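Local coordinates for heme-binding protein A (Haemophilus parasuis 29755, PDB 3TPA), which probably binds glutathione as the periplasmic solute-binding component of an ABC transporter, despite being named for heme, at residues 125-130 with 159-164; 130-135 with 145-150; 270-275 with 480-485; 304-309 with 364-369. The protein carries 1 engineered substitution. One frame throughout, in Å; residues are numbered along the deposited sequence.

Interaction 1 of 4, residues 125-130 with 159-164; sequences MNLPSI and MDFLSI
Met125 turns CG away from its carbonyl carbon (chi1 -55°) and then bends again at chi2 and chi3, whereas Met159 runs extended until its last torsion tips the methyl aside (chi3 61°). The two thioethers consequently meet tip to tip, each sulfur beside the other's methyl: Met125 CE lies 3.8 Å from Met159 SD, and Met125 SD 3.9 Å from Met159 CE. The Phe161 ring lies beside them, with Met159 SD in its plane at the edge. Leu127, arriving from the opposite direction, sets CD1 at the ring edge, near its plane and 3.8 Å from Phe161 CZ; Met125 CG approaches the same ring obliquely, 4.0 Å from Phe161 CE2. A further methyl-to-methyl touch joins Leu127 CD1 to Leu162 CD1 at 4.2 Å. Within its own segment the ring has Leu162 CG over one face. Asn126, with positive phi, is the C-prime residue of a Schellman motif that closes helix 120-124, and helix 127-130 starts directly after it. The facing 3-10 turn is tied by Ser163 OG, which donates to Asp160 O at 2.7 Å on a lone pair in the carbonyl plane. Phe153 and Thr156 of helix 153-156 and Phe101 of helix 94-105 pack around the cluster. The contact itself is apolar and buried, with the closest backbone CA atoms, of Met125 and Met159, 10.0 Å apart; dispersion between polarisable sulfurs, methyls and one aromatic edge joins the two segments.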
loop_
_atom_site.group_PDB
_atom_site.type_symbol
_atom_site.label_atom_id
_atom_site.label_comp_id
_atom_site.label_asym_id
_atom_site.label_seq_id
_atom_site.Cartn_x
_atom_site.Cartn_y
_atom_site.Cartn_z
ATOM N N MET A 125 9.944 -4.289 -1.431
ATOM C CA MET A 125 9.778 -4.150 -2.879
ATOM C C MET A 125 10.837 -4.923 -3.685
ATOM O O MET A 125 10.961 -4.758 -4.902
ATOM C CB MET A 125 9.777 -2.669 -3.280
ATOM C CG MET A 125 8.731 -1.836 -2.541
ATOM S SD MET A 125 7.075 -2.566 -2.577
ATOM C CE MET A 125 6.710 -2.510 -4.330
ATOM N N ASN A 126 11.602 -5.753 -2.989
ATOM C CA ASN A 126 12.540 -6.675 -3.622
ATOM C C ASN A 126 13.618 -6.010 -4.452
ATOM O O ASN A 126 14.117 -6.593 -5.403
ATOM C CB ASN A 126 11.797 -7.702 -4.477
ATOM C CG ASN A 126 10.628 -8.327 -3.750
ATOM O OD1 ASN A 126 10.797 -9.012 -2.736
ATOM N ND2 ASN A 126 9.426 -8.095 -4.268
ATOM N N LEU A 127 13.989 -4.789 -4.096
ATOM C CA LEU A 127 15.073 -4.123 -4.817
ATOM C C LEU A 127 16.440 -4.800 -4.655
ATOM O O LEU A 127 17.278 -4.702 -5.542
ATOM C CB LEU A 127 15.165 -2.647 -4.421
ATOM C CG LEU A 127 13.893 -1.876 -4.783
ATOM C CD1 LEU A 127 14.084 -0.403 -4.537
ATOM C CD2 LEU A 127 13.523 -2.137 -6.228
ATOM N N PRO A 128 16.694 -5.459 -3.510
ATOM C CA PRO A 128 18.031 -6.060 -3.443
ATOM C C PRO A 128 18.270 -7.031 -4.597
ATOM O O PRO A 128 19.403 -7.235 -5.014
ATOM C CB PRO A 128 18.005 -6.823 -2.120
ATOM C CG PRO A 128 17.020 -6.082 -1.268
ATOM C CD PRO A 128 15.956 -5.595 -2.239
ATOM N N SER A 129 17.203 -7.631 -5.095
ATOM C CA SER A 129 17.324 -8.628 -6.145
ATOM C C SER A 129 16.955 -8.073 -7.521
ATOM O O SER A 129 17.411 -8.578 -8.539
ATOM C CB SER A 129 16.460 -9.848 -5.813
ATOM O OG SER A 129 15.105 -9.489 -5.644
ATOM N N ILE A 130 16.127 -7.033 -7.544
ATOM C CA ILE A 130 15.702 -6.414 -8.797
ATOM C C ILE A 130 16.718 -5.386 -9.314
ATOM O O ILE A 130 16.945 -5.266 -10.515
ATOM C CB ILE A 130 14.330 -5.741 -8.619
ATOM C CG1 ILE A 130 13.250 -6.812 -8.445
ATOM C CG2 ILE A 130 14.014 -4.835 -9.798
ATOM C CD1 ILE A 130 11.875 -6.271 -8.148
ATOM N N MET A 159 7.434 5.685 -4.933
ATOM C CA MET A 159 7.058 5.403 -3.555
ATOM C C MET A 159 7.859 6.252 -2.586
ATOM O O MET A 159 8.987 6.671 -2.880
ATOM C CB MET A 159 7.210 3.897 -3.262
ATOM C CG MET A 159 6.251 3.014 -4.063
ATOM S SD MET A 159 6.520 1.247 -3.753
ATOM C CE MET A 159 6.176 1.148 -2.000
ATOM N N ASP A 160 7.259 6.513 -1.433
ATOM C CA ASP A 160 7.824 7.402 -0.413
ATOM C C ASP A 160 9.242 7.091 0.033
ATOM O O ASP A 160 10.028 8.019 0.272
ATOM C CB ASP A 160 6.906 7.448 0.801
ATOM C CG ASP A 160 5.538 7.946 0.453
ATOM O OD1 ASP A 160 4.826 7.235 -0.273
ATOM O OD2 ASP A 160 5.178 9.043 0.893
ATOM N N PHE A 161 9.570 5.803 0.159
ATOM C CA PHE A 161 10.896 5.389 0.630
ATOM C C PHE A 161 12.026 5.817 -0.318
ATOM O O PHE A 161 13.203 5.867 0.066
ATOM C CB PHE A 161 10.944 3.863 0.882
ATOM C CG PHE A 161 11.098 3.000 -0.373
ATOM C CD1 PHE A 161 12.316 2.390 -0.671
ATOM C CD2 PHE A 161 10.016 2.742 -1.200
ATOM C CE1 PHE A 161 12.452 1.570 -1.769
ATOM C CE2 PHE A 161 10.145 1.915 -2.323
ATOM C CZ PHE A 161 11.359 1.330 -2.608
ATOM N N LEU A 162 11.667 6.146 -1.551
ATOM C CA LEU A 162 12.672 6.616 -2.517
ATOM C C LEU A 162 12.671 8.140 -2.685
ATOM O O LEU A 162 13.046 8.668 -3.725
ATOM C CB LEU A 162 12.553 5.854 -3.854
ATOM C CG LEU A 162 12.954 4.380 -3.702
ATOM C CD1 LEU A 162 12.727 3.590 -5.005
ATOM C CD2 LEU A 162 14.431 4.229 -3.262
ATOM N N SER A 163 12.256 8.841 -1.635
ATOM C CA SER A 163 12.385 10.294 -1.572
ATOM C C SER A 163 13.846 10.673 -1.715
ATOM O O SER A 163 14.730 9.953 -1.244
ATOM C CB SER A 163 11.878 10.814 -0.236
ATOM O OG SER A 163 10.474 10.682 -0.147
ATOM N N ILE A 164 14.105 11.804 -2.361
ATOM C CA ILE A 164 15.482 12.208 -2.615
ATOM C C ILE A 164 15.954 13.176 -1.534
ATOM O O ILE A 164 15.379 14.260 -1.360
ATOM C CB ILE A 164 15.628 12.839 -4.010
ATOM C CG1 ILE A 164 15.151 11.865 -5.100
ATOM C CG2 ILE A 164 17.063 13.282 -4.262
ATOM C CD1 ILE A 164 15.850 10.524 -5.092
#

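Interaction 2 of 4, residues 130-135 with 145-150; sequences ILKSVE and TLNKPN
Lys132 and Thr145 sit at a classic beta bulge in the hairpin of strands 131-136 and 141-146, the former an outermost strand of a five-stranded antiparallel sheet. Thr145 O takes both Lys132 N, at 2.8 Å, and Ser133 N, at 3.1 Å, both lying in the plane of that carbonyl, so a single carbonyl serves two consecutive residues. From there the Lys132 side chain runs alongside Thr145 and slants across Asn147. CB lies 3.2 Å from both Asn147 OD1 and Thr145 O, and CG stays against the amide oxygen; CD passes 4.0 Å from Thr145 CG2. The bend at chi3 (-98°) keeps CE close to Asn147 OD1, at 3.5 Å. The tip, NZ, gives a proton to a water that in turn donates to Leu146 O. Asn147 ND2 bonds Ser129 O just before the hairpin, and also a water shared with Leu131 O, while its backbone N bonds Ile130 O at 2.9 Å. The Ile130 and Leu146 side chains run together in one direction, Ile130 CG2 4.1 Å from Leu146 CD2; Leu131 and Val134 rest on Phe101 of helix 94-105. One water gathers Ser133 OG, Glu135 OE1 and Thr145 OG1, its distance to Thr145 OG1 being 2.7 Å.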
loop_
_atom_site.group_PDB
_atom_site.type_symbol
_atom_site.label_atom_id
_atom_site.label_comp_id
_atom_site.label_asym_id
_atom_site.label_seq_id
_atom_site.Cartn_x
_atom_site.Cartn_y
_atom_site.Cartn_z
ATOM N N ILE A 130 16.127 -7.033 -7.544
ATOM C CA ILE A 130 15.702 -6.414 -8.797
ATOM C C ILE A 130 16.718 -5.386 -9.314
ATOM O O ILE A 130 16.945 -5.266 -10.515
ATOM C CB ILE A 130 14.330 -5.741 -8.619
ATOM C CG1 ILE A 130 13.250 -6.812 -8.445
ATOM C CG2 ILE A 130 14.014 -4.835 -9.798
ATOM C CD1 ILE A 130 11.875 -6.271 -8.148
ATOM N N LEU A 131 17.333 -4.653 -8.388
ATOM C CA LEU A 131 18.195 -3.528 -8.727
ATOM C C LEU A 131 19.637 -3.945 -8.997
ATOM O O LEU A 131 20.303 -4.506 -8.124
ATOM C CB LEU A 131 18.198 -2.529 -7.570
ATOM C CG LEU A 131 17.836 -1.068 -7.818
ATOM C CD1 LEU A 131 18.210 -0.242 -6.593
ATOM C CD2 LEU A 131 18.530 -0.532 -9.057
ATOM N N LYS A 132 20.153 -3.656 -10.183
ATOM C CA LYS A 132 21.547 -3.983 -10.418
ATOM C C LYS A 132 22.446 -2.810 -10.054
ATOM O O LYS A 132 23.479 -2.987 -9.412
ATOM C CB LYS A 132 21.807 -4.417 -11.862
ATOM C CG LYS A 132 23.294 -4.615 -12.173
ATOM C CD LYS A 132 23.517 -5.098 -13.609
ATOM C CE LYS A 132 23.709 -6.608 -13.672
ATOM N NZ LYS A 132 23.737 -7.109 -15.075
ATOM N N SER A 133 22.056 -1.609 -10.464
ATOM C CA SER A 133 22.927 -0.465 -10.237
ATOM C C SER A 133 22.242 0.872 -10.461
ATOM O O SER A 133 21.300 0.987 -11.239
ATOM C CB SER A 133 24.178 -0.571 -11.124
ATOM O OG SER A 133 23.833 -0.429 -12.489
ATOM N N VAL A 134 22.734 1.876 -9.741
ATOM C CA VAL A 134 22.280 3.257 -9.839
ATOM C C VAL A 134 23.521 4.117 -10.036
ATOM O O VAL A 134 24.328 4.266 -9.111
ATOM C CB VAL A 134 21.576 3.703 -8.558
ATOM C CG1 VAL A 134 21.120 5.169 -8.663
ATOM C CG2 VAL A 134 20.389 2.797 -8.264
ATOM N N GLU A 135 23.669 4.684 -11.228
ATOM C CA GLU A 135 24.893 5.390 -11.587
ATOM C C GLU A 135 24.612 6.793 -12.083
ATOM O O GLU A 135 23.616 7.038 -12.759
ATOM C CB GLU A 135 25.618 4.660 -12.722
ATOM C CG GLU A 135 25.630 3.163 -12.611
ATOM C CD GLU A 135 26.215 2.518 -13.846
ATOM O OE1 GLU A 135 25.469 2.307 -14.821
ATOM O OE2 GLU A 135 27.426 2.240 -13.849
ATOM N N THR A 145 19.958 0.381 -13.732
ATOM C CA THR A 145 19.907 -0.877 -14.469
ATOM C C THR A 145 19.341 -1.988 -13.599
ATOM O O THR A 145 19.724 -2.111 -12.434
ATOM C CB THR A 145 21.318 -1.275 -14.929
ATOM O OG1 THR A 145 21.870 -0.213 -15.718
ATOM C CG2 THR A 145 21.294 -2.580 -15.758
ATOM N N LEU A 146 18.438 -2.790 -14.161
ATOM C CA LEU A 146 17.829 -3.912 -13.426
ATOM C C LEU A 146 18.468 -5.257 -13.755
ATOM O O LEU A 146 18.995 -5.453 -14.839
ATOM C CB LEU A 146 16.329 -4.011 -13.729
ATOM C CG LEU A 146 15.509 -2.725 -13.568
ATOM C CD1 LEU A 146 14.037 -3.035 -13.692
ATOM C CD2 LEU A 146 15.821 -2.042 -12.233
ATOM N N ASN A 147 18.383 -6.192 -12.814
ATOM C CA ASN A 147 18.835 -7.552 -13.057
ATOM C C ASN A 147 17.930 -8.283 -14.043
ATOM O O ASN A 147 18.393 -9.129 -14.783
ATOM C CB ASN A 147 18.919 -8.324 -11.745
ATOM C CG ASN A 147 20.090 -7.891 -10.898
ATOM O OD1 ASN A 147 21.149 -7.546 -11.413
ATOM N ND2 ASN A 147 19.913 -7.915 -9.598
ATOM N N LYS A 148 16.637 -7.967 -14.034
ATOM C CA LYS A 148 15.729 -8.482 -15.052
ATOM C C LYS A 148 14.620 -7.476 -15.270
ATOM O O LYS A 148 14.440 -6.594 -14.452
ATOM C CB LYS A 148 15.186 -9.875 -14.695
ATOM C CG LYS A 148 14.385 -9.974 -13.408
ATOM C CD LYS A 148 14.115 -11.443 -13.039
ATOM C CE LYS A 148 13.148 -12.112 -14.008
ATOM N NZ LYS A 148 12.932 -13.560 -13.704
ATOM N N PRO A 149 13.897 -7.579 -16.395
ATOM C CA PRO A 149 12.883 -6.557 -16.660
ATOM C C PRO A 149 11.794 -6.618 -15.618
ATOM O O PRO A 149 11.433 -7.709 -15.165
ATOM C CB PRO A 149 12.322 -6.963 -18.025
ATOM C CG PRO A 149 13.403 -7.795 -18.651
ATOM C CD PRO A 149 14.039 -8.526 -17.517
ATOM N N ASN A 150 11.280 -5.453 -15.244
ATOM C CA ASN A 150 10.255 -5.379 -14.237
ATOM C C ASN A 150 9.443 -4.112 -14.428
ATOM O O ASN A 150 9.811 -3.060 -13.926
ATOM C CB ASN A 150 10.876 -5.376 -12.840
ATOM C CG ASN A 150 9.838 -5.351 -11.756
ATOM O OD1 ASN A 150 9.452 -4.288 -11.274
ATOM N ND2 ASN A 150 9.372 -6.527 -11.363
HETATM O O HOH W 1 21.463 -6.902 -7.421
HETATM O O HOH W 2 21.018 -6.344 -16.482
HETATM O O HOH W 3 23.013 1.587 -13.999
#

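Interaction 3 of 4, residues 270-275 with 480-485; sequences NLAYIG and PFAHSI
The Phe481 ring carries Ala272 O on one face, 3.5 Å above the plane and over the ring centre, while Ile274 N lies at its edge. Ala272 CB touches Phe481 CE1 at 3.6 Å, and the Ile274 side chain crosses the ring at about a right angle. The imidazole of His483 is met edge-on: its ND1 donates in the ring plane to Asn270 O, 2.8 Å away and nearly straight (166°). Asn270 then uses its amide twice. OD1 accepts Ser484 N on a lone pair at 3.0 Å, and ND2 donates in the amide plane to Ser484 OG at 2.7 Å, two bonds that fix the amide's rotation. Strands 261-276 and 478-491 are antiparallel neighbours in a mixed six-stranded sheet, and a classic beta bulge shifts their register here. Ala272 O accepts Phe481 N at 3.1 Å and Ala482 N at 3.3 Å, so the oxygen facing the aromatic ring is also gripped by two backbone N-H groups. Ala272 N returns a bond to Ala482 O. Strand 407-413 flanks the other edge of 261-276, bonding Leu271 and Tyr273 through Trp412 and Tyr410. Beside the bulge, Leu271 CD1 packs against Pro480 CB at 3.7 Å.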
loop_
_atom_site.group_PDB
_atom_site.type_symbol
_atom_site.label_atom_id
_atom_site.label_comp_id
_atom_site.label_asym_id
_atom_site.label_seq_id
_atom_site.Cartn_x
_atom_site.Cartn_y
_atom_site.Cartn_z
ATOM N N ASN A 270 -6.279 -3.549 -1.318
ATOM C CA ASN A 270 -6.099 -4.701 -0.441
ATOM C C ASN A 270 -7.165 -5.742 -0.755
ATOM O O ASN A 270 -8.045 -5.497 -1.577
ATOM C CB ASN A 270 -6.113 -4.292 1.060
ATOM C CG ASN A 270 -7.438 -3.688 1.521
ATOM O OD1 ASN A 270 -8.489 -3.977 0.981
ATOM N ND2 ASN A 270 -7.379 -2.854 2.548
ATOM N N LEU A 271 -7.059 -6.907 -0.138
ATOM C CA LEU A 271 -8.026 -7.988 -0.339
ATOM C C LEU A 271 -8.098 -8.821 0.917
ATOM O O LEU A 271 -7.070 -9.237 1.457
ATOM C CB LEU A 271 -7.598 -8.903 -1.494
ATOM C CG LEU A 271 -8.488 -10.142 -1.756
ATOM C CD1 LEU A 271 -9.887 -9.714 -2.189
ATOM C CD2 LEU A 271 -7.862 -11.107 -2.816
ATOM N N ALA A 272 -9.315 -9.050 1.395
ATOM C CA ALA A 272 -9.533 -9.968 2.498
ATOM C C ALA A 272 -10.124 -11.188 1.847
ATOM O O ALA A 272 -11.027 -11.068 1.031
ATOM C CB ALA A 272 -10.517 -9.379 3.500
ATOM N N TYR A 273 -9.618 -12.364 2.189
ATOM C CA TYR A 273 -10.054 -13.577 1.499
ATOM C C TYR A 273 -10.024 -14.760 2.439
ATOM O O TYR A 273 -9.438 -14.692 3.504
ATOM C CB TYR A 273 -9.162 -13.865 0.288
ATOM C CG TYR A 273 -7.706 -14.088 0.621
ATOM C CD1 TYR A 273 -7.217 -15.363 0.891
ATOM C CD2 TYR A 273 -6.811 -13.021 0.662
ATOM C CE1 TYR A 273 -5.879 -15.574 1.184
ATOM C CE2 TYR A 273 -5.469 -13.226 0.941
ATOM C CZ TYR A 273 -5.011 -14.498 1.206
ATOM O OH TYR A 273 -3.687 -14.695 1.509
ATOM N N ILE A 274 -10.639 -15.858 2.023
ATOM C CA ILE A 274 -10.480 -17.117 2.725
ATOM C C ILE A 274 -9.421 -17.901 1.951
ATOM O O ILE A 274 -9.604 -18.202 0.778
ATOM C CB ILE A 274 -11.795 -17.912 2.771
ATOM C CG1 ILE A 274 -12.908 -17.126 3.472
ATOM C CG2 ILE A 274 -11.588 -19.282 3.426
ATOM C CD1 ILE A 274 -12.617 -16.784 4.964
ATOM N N GLY A 275 -8.307 -18.227 2.594
ATOM C CA GLY A 275 -7.261 -18.992 1.934
ATOM C C GLY A 275 -7.650 -20.454 2.032
ATOM O O GLY A 275 -8.243 -20.858 3.024
ATOM N N PRO A 480 -11.881 -14.694 -2.632
ATOM C CA PRO A 480 -11.904 -13.262 -2.314
ATOM C C PRO A 480 -13.272 -12.873 -1.788
ATOM O O PRO A 480 -14.266 -13.347 -2.327
ATOM C CB PRO A 480 -11.680 -12.604 -3.682
ATOM C CG PRO A 480 -10.908 -13.669 -4.482
ATOM C CD PRO A 480 -11.623 -14.929 -4.066
ATOM N N PHE A 481 -13.335 -12.043 -0.752
ATOM C CA PHE A 481 -14.634 -11.519 -0.328
ATOM C C PHE A 481 -14.748 -10.001 -0.097
ATOM O O PHE A 481 -15.843 -9.459 -0.183
ATOM C CB PHE A 481 -15.194 -12.305 0.874
ATOM C CG PHE A 481 -14.354 -12.209 2.132
ATOM C CD1 PHE A 481 -14.450 -11.100 2.966
ATOM C CD2 PHE A 481 -13.499 -13.254 2.496
ATOM C CE1 PHE A 481 -13.690 -11.009 4.133
ATOM C CE2 PHE A 481 -12.734 -13.183 3.669
ATOM C CZ PHE A 481 -12.828 -12.046 4.486
ATOM N N ALA A 482 -13.650 -9.306 0.195
ATOM C CA ALA A 482 -13.772 -7.874 0.473
ATOM C C ALA A 482 -12.539 -7.056 0.144
ATOM O O ALA A 482 -11.398 -7.549 0.193
ATOM C CB ALA A 482 -14.144 -7.647 1.930
ATOM N N HIS A 483 -12.787 -5.805 -0.205
ATOM C CA HIS A 483 -11.774 -4.774 -0.132
ATOM C C HIS A 483 -12.219 -3.817 0.971
ATOM O O HIS A 483 -13.411 -3.573 1.144
ATOM C CB HIS A 483 -11.689 -3.994 -1.443
ATOM C CG HIS A 483 -11.614 -4.863 -2.665
ATOM N ND1 HIS A 483 -10.522 -5.645 -2.946
ATOM C CD2 HIS A 483 -12.495 -5.056 -3.669
ATOM C CE1 HIS A 483 -10.725 -6.286 -4.089
ATOM N NE2 HIS A 483 -11.910 -5.943 -4.549
ATOM N N SER A 484 -11.280 -3.274 1.733
ATOM C CA SER A 484 -11.694 -2.311 2.756
ATOM C C SER A 484 -11.924 -0.973 2.067
ATOM O O SER A 484 -11.475 -0.762 0.933
ATOM C CB SER A 484 -10.633 -2.178 3.845
ATOM O OG SER A 484 -9.544 -1.393 3.376
ATOM N N ILE A 485 -12.649 -0.083 2.736
ATOM C CA ILE A 485 -12.796 1.284 2.256
ATOM C C ILE A 485 -11.977 2.239 3.111
ATOM O O ILE A 485 -12.022 2.170 4.333
ATOM C CB ILE A 485 -14.254 1.744 2.285
ATOM C CG1 ILE A 485 -15.059 1.014 1.215
ATOM C CG2 ILE A 485 -14.327 3.256 2.057
ATOM C CD1 ILE A 485 -16.545 1.296 1.248
#

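Interaction 4 of 4, residues 304-309 with 364-369; sequences AVYQGG and SNPNPR
Tyr306 and Pro366 cross at about a right angle, the proline setting CD over one face of the phenol ring, 3.5 Å from Tyr306 CE1. The same ring is engaged differently at its edge, where Tyr306 OH donates to Ser364 O at 2.6 Å, with the hydroxyl in the carbonyl plane. Face packing and edge bond together hold the phenol against the loop ahead of helix 368-381. Val305, one residue earlier, points CG1 anti to its backbone N (chi1 172°) and into the bend of that loop. There CG1 sits 3.3 Å from Asn365 OD1, the two side chains crossing squarely, and it also meets Asn367 CB at 3.7 Å and Pro366 CG at 3.9 Å. The bend is an Asx turn: Asn365 OD1 accepts Asn367 N at 3.0 Å, and Asn365 ND2 reaches Thr371 OG1. Asn367 is the N-cap of helix 368-381, its OD1 taking Arg370 N, while its ND2 donates to a water that makes a weak bond to Ala304 O. A type I' turn from Tyr306 to Gly309 leads out of helix 298-306. That helix end and the start of helix 368-381 lie against the six-stranded mixed sheet, with Tyr306 on Ala272 of strand 261-276 and on Phe481 and Ala482 of strand 478-491, while Gly309 bonds the backbone of Ile485.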
loop_
_atom_site.group_PDB
_atom_site.type_symbol
_atom_site.label_atom_id
_atom_site.label_comp_id
_atom_site.label_asym_id
_atom_site.label_seq_id
_atom_site.Cartn_x
_atom_site.Cartn_y
_atom_site.Cartn_z
ATOM N N ALA A 304 -21.828 -7.569 8.017
ATOM C CA ALA A 304 -21.565 -7.790 9.442
ATOM C C ALA A 304 -20.199 -7.299 9.918
ATOM O O ALA A 304 -20.078 -6.720 10.998
ATOM C CB ALA A 304 -21.712 -9.259 9.775
ATOM N N VAL A 305 -19.168 -7.549 9.123
ATOM C CA VAL A 305 -17.799 -7.290 9.557
ATOM C C VAL A 305 -17.324 -5.836 9.388
ATOM O O VAL A 305 -16.704 -5.283 10.287
ATOM C CB VAL A 305 -16.826 -8.232 8.848
ATOM C CG1 VAL A 305 -15.372 -7.836 9.135
ATOM C CG2 VAL A 305 -17.108 -9.670 9.263
ATOM N N TYR A 306 -17.607 -5.224 8.239
ATOM C CA TYR A 306 -17.023 -3.911 7.932
ATOM C C TYR A 306 -17.901 -2.725 8.311
ATOM O O TYR A 306 -17.489 -1.576 8.182
ATOM C CB TYR A 306 -16.615 -3.818 6.457
ATOM C CG TYR A 306 -15.516 -4.792 6.077
ATOM C CD1 TYR A 306 -14.197 -4.379 5.935
ATOM C CD2 TYR A 306 -15.811 -6.128 5.844
ATOM C CE1 TYR A 306 -13.194 -5.292 5.584
ATOM C CE2 TYR A 306 -14.839 -7.030 5.506
ATOM C CZ TYR A 306 -13.532 -6.618 5.370
ATOM O OH TYR A 306 -12.573 -7.553 5.021
ATOM N N GLN A 307 -19.112 -3.017 8.764
ATOM C CA GLN A 307 -20.039 -1.984 9.211
ATOM C C GLN A 307 -20.066 -0.783 8.265
ATOM O O GLN A 307 -20.026 0.380 8.714
ATOM C CB GLN A 307 -19.672 -1.539 10.624
ATOM C CG GLN A 307 -19.700 -2.678 11.631
ATOM C CD GLN A 307 -19.401 -2.214 13.039
ATOM O OE1 GLN A 307 -20.295 -1.778 13.761
ATOM N NE2 GLN A 307 -18.138 -2.304 13.436
ATOM N N GLY A 308 -20.124 -1.073 6.968
ATOM C CA GLY A 308 -20.191 -0.069 5.922
ATOM C C GLY A 308 -18.845 0.274 5.299
ATOM O O GLY A 308 -18.782 0.795 4.184
ATOM N N GLY A 309 -17.764 -0.011 6.019
ATOM C CA GLY A 309 -16.431 0.360 5.563
ATOM C C GLY A 309 -15.748 -0.702 4.732
ATOM O O GLY A 309 -14.571 -1.005 4.932
ATOM N N SER A 364 -7.491 -4.506 6.399
ATOM C CA SER A 364 -8.113 -5.353 5.373
ATOM C C SER A 364 -9.273 -6.170 5.931
ATOM O O SER A 364 -10.217 -6.486 5.206
ATOM C CB SER A 364 -7.085 -6.264 4.679
ATOM O OG SER A 364 -6.380 -7.093 5.588
ATOM N N ASN A 365 -9.189 -6.534 7.210
ATOM C CA ASN A 365 -10.299 -7.246 7.873
ATOM C C ASN A 365 -10.369 -6.958 9.375
ATOM O O ASN A 365 -9.609 -7.531 10.156
ATOM C CB ASN A 365 -10.225 -8.769 7.605
ATOM C CG ASN A 365 -11.494 -9.495 8.024
ATOM O OD1 ASN A 365 -12.249 -8.990 8.855
ATOM N ND2 ASN A 365 -11.741 -10.681 7.449
ATOM N N PRO A 366 -11.296 -6.071 9.784
ATOM C CA PRO A 366 -11.432 -5.637 11.182
ATOM C C PRO A 366 -12.077 -6.663 12.116
ATOM O O PRO A 366 -12.166 -6.409 13.322
ATOM C CB PRO A 366 -12.345 -4.411 11.075
ATOM C CG PRO A 366 -13.182 -4.689 9.885
ATOM C CD PRO A 366 -12.268 -5.393 8.907
ATOM N N ASN A 367 -12.516 -7.796 11.581
ATOM C CA ASN A 367 -13.120 -8.832 12.417
ATOM C C ASN A 367 -13.039 -10.219 11.789
ATOM O O ASN A 367 -14.047 -10.757 11.367
ATOM C CB ASN A 367 -14.581 -8.490 12.716
ATOM C CG ASN A 367 -15.123 -9.247 13.900
ATOM O OD1 ASN A 367 -14.546 -10.237 14.332
ATOM N ND2 ASN A 367 -16.235 -8.774 14.442
ATOM N N PRO A 368 -11.826 -10.806 11.747
ATOM C CA PRO A 368 -11.631 -12.154 11.206
ATOM C C PRO A 368 -12.469 -13.180 11.968
ATOM O O PRO A 368 -12.960 -14.125 11.354
ATOM C CB PRO A 368 -10.137 -12.417 11.442
ATOM C CG PRO A 368 -9.520 -11.078 11.618
ATOM C CD PRO A 368 -10.564 -10.211 12.226
ATOM N N ARG A 369 -12.640 -12.992 13.279
ATOM C CA ARG A 369 -13.395 -13.940 14.094
ATOM C C ARG A 369 -14.832 -14.054 13.606
ATOM O O ARG A 369 -15.358 -15.149 13.437
ATOM C CB ARG A 369 -13.353 -13.536 15.574
ATOM C CG ARG A 369 -14.220 -14.382 16.510
ATOM C CD ARG A 369 -13.693 -15.796 16.699
ATOM N NE ARG A 369 -12.286 -15.829 17.082
ATOM C CZ ARG A 369 -11.647 -16.936 17.451
ATOM N NH1 ARG A 369 -10.364 -16.895 17.770
ATOM N NH2 ARG A 369 -12.298 -18.088 17.500
HETATM O O HOH W 4 -17.782 -6.449 13.447
#

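How the interactions relate
From the N terminus, interaction 1 joins the segment 125-130, with the short helix 127-130, to the loop at 159-164, closing a loop of 28 residues. Interaction 2, the hairpin of strands 131-136 and 141-146, is nested inside it; the two share Ile130 and touch through Ser129 and Asn147. Much later, interaction 3 spans 204 residues by pairing strand 261-276 with strand 478-491. Interaction 4 nests within that span and ties the end of helix 298-306 to the start of helix 368-381, against the paired strands. The two nests follow in series without crossing: interactions 1 and 3 lie on opposite sides of the chain's centre, their own centres about 26 Å apart.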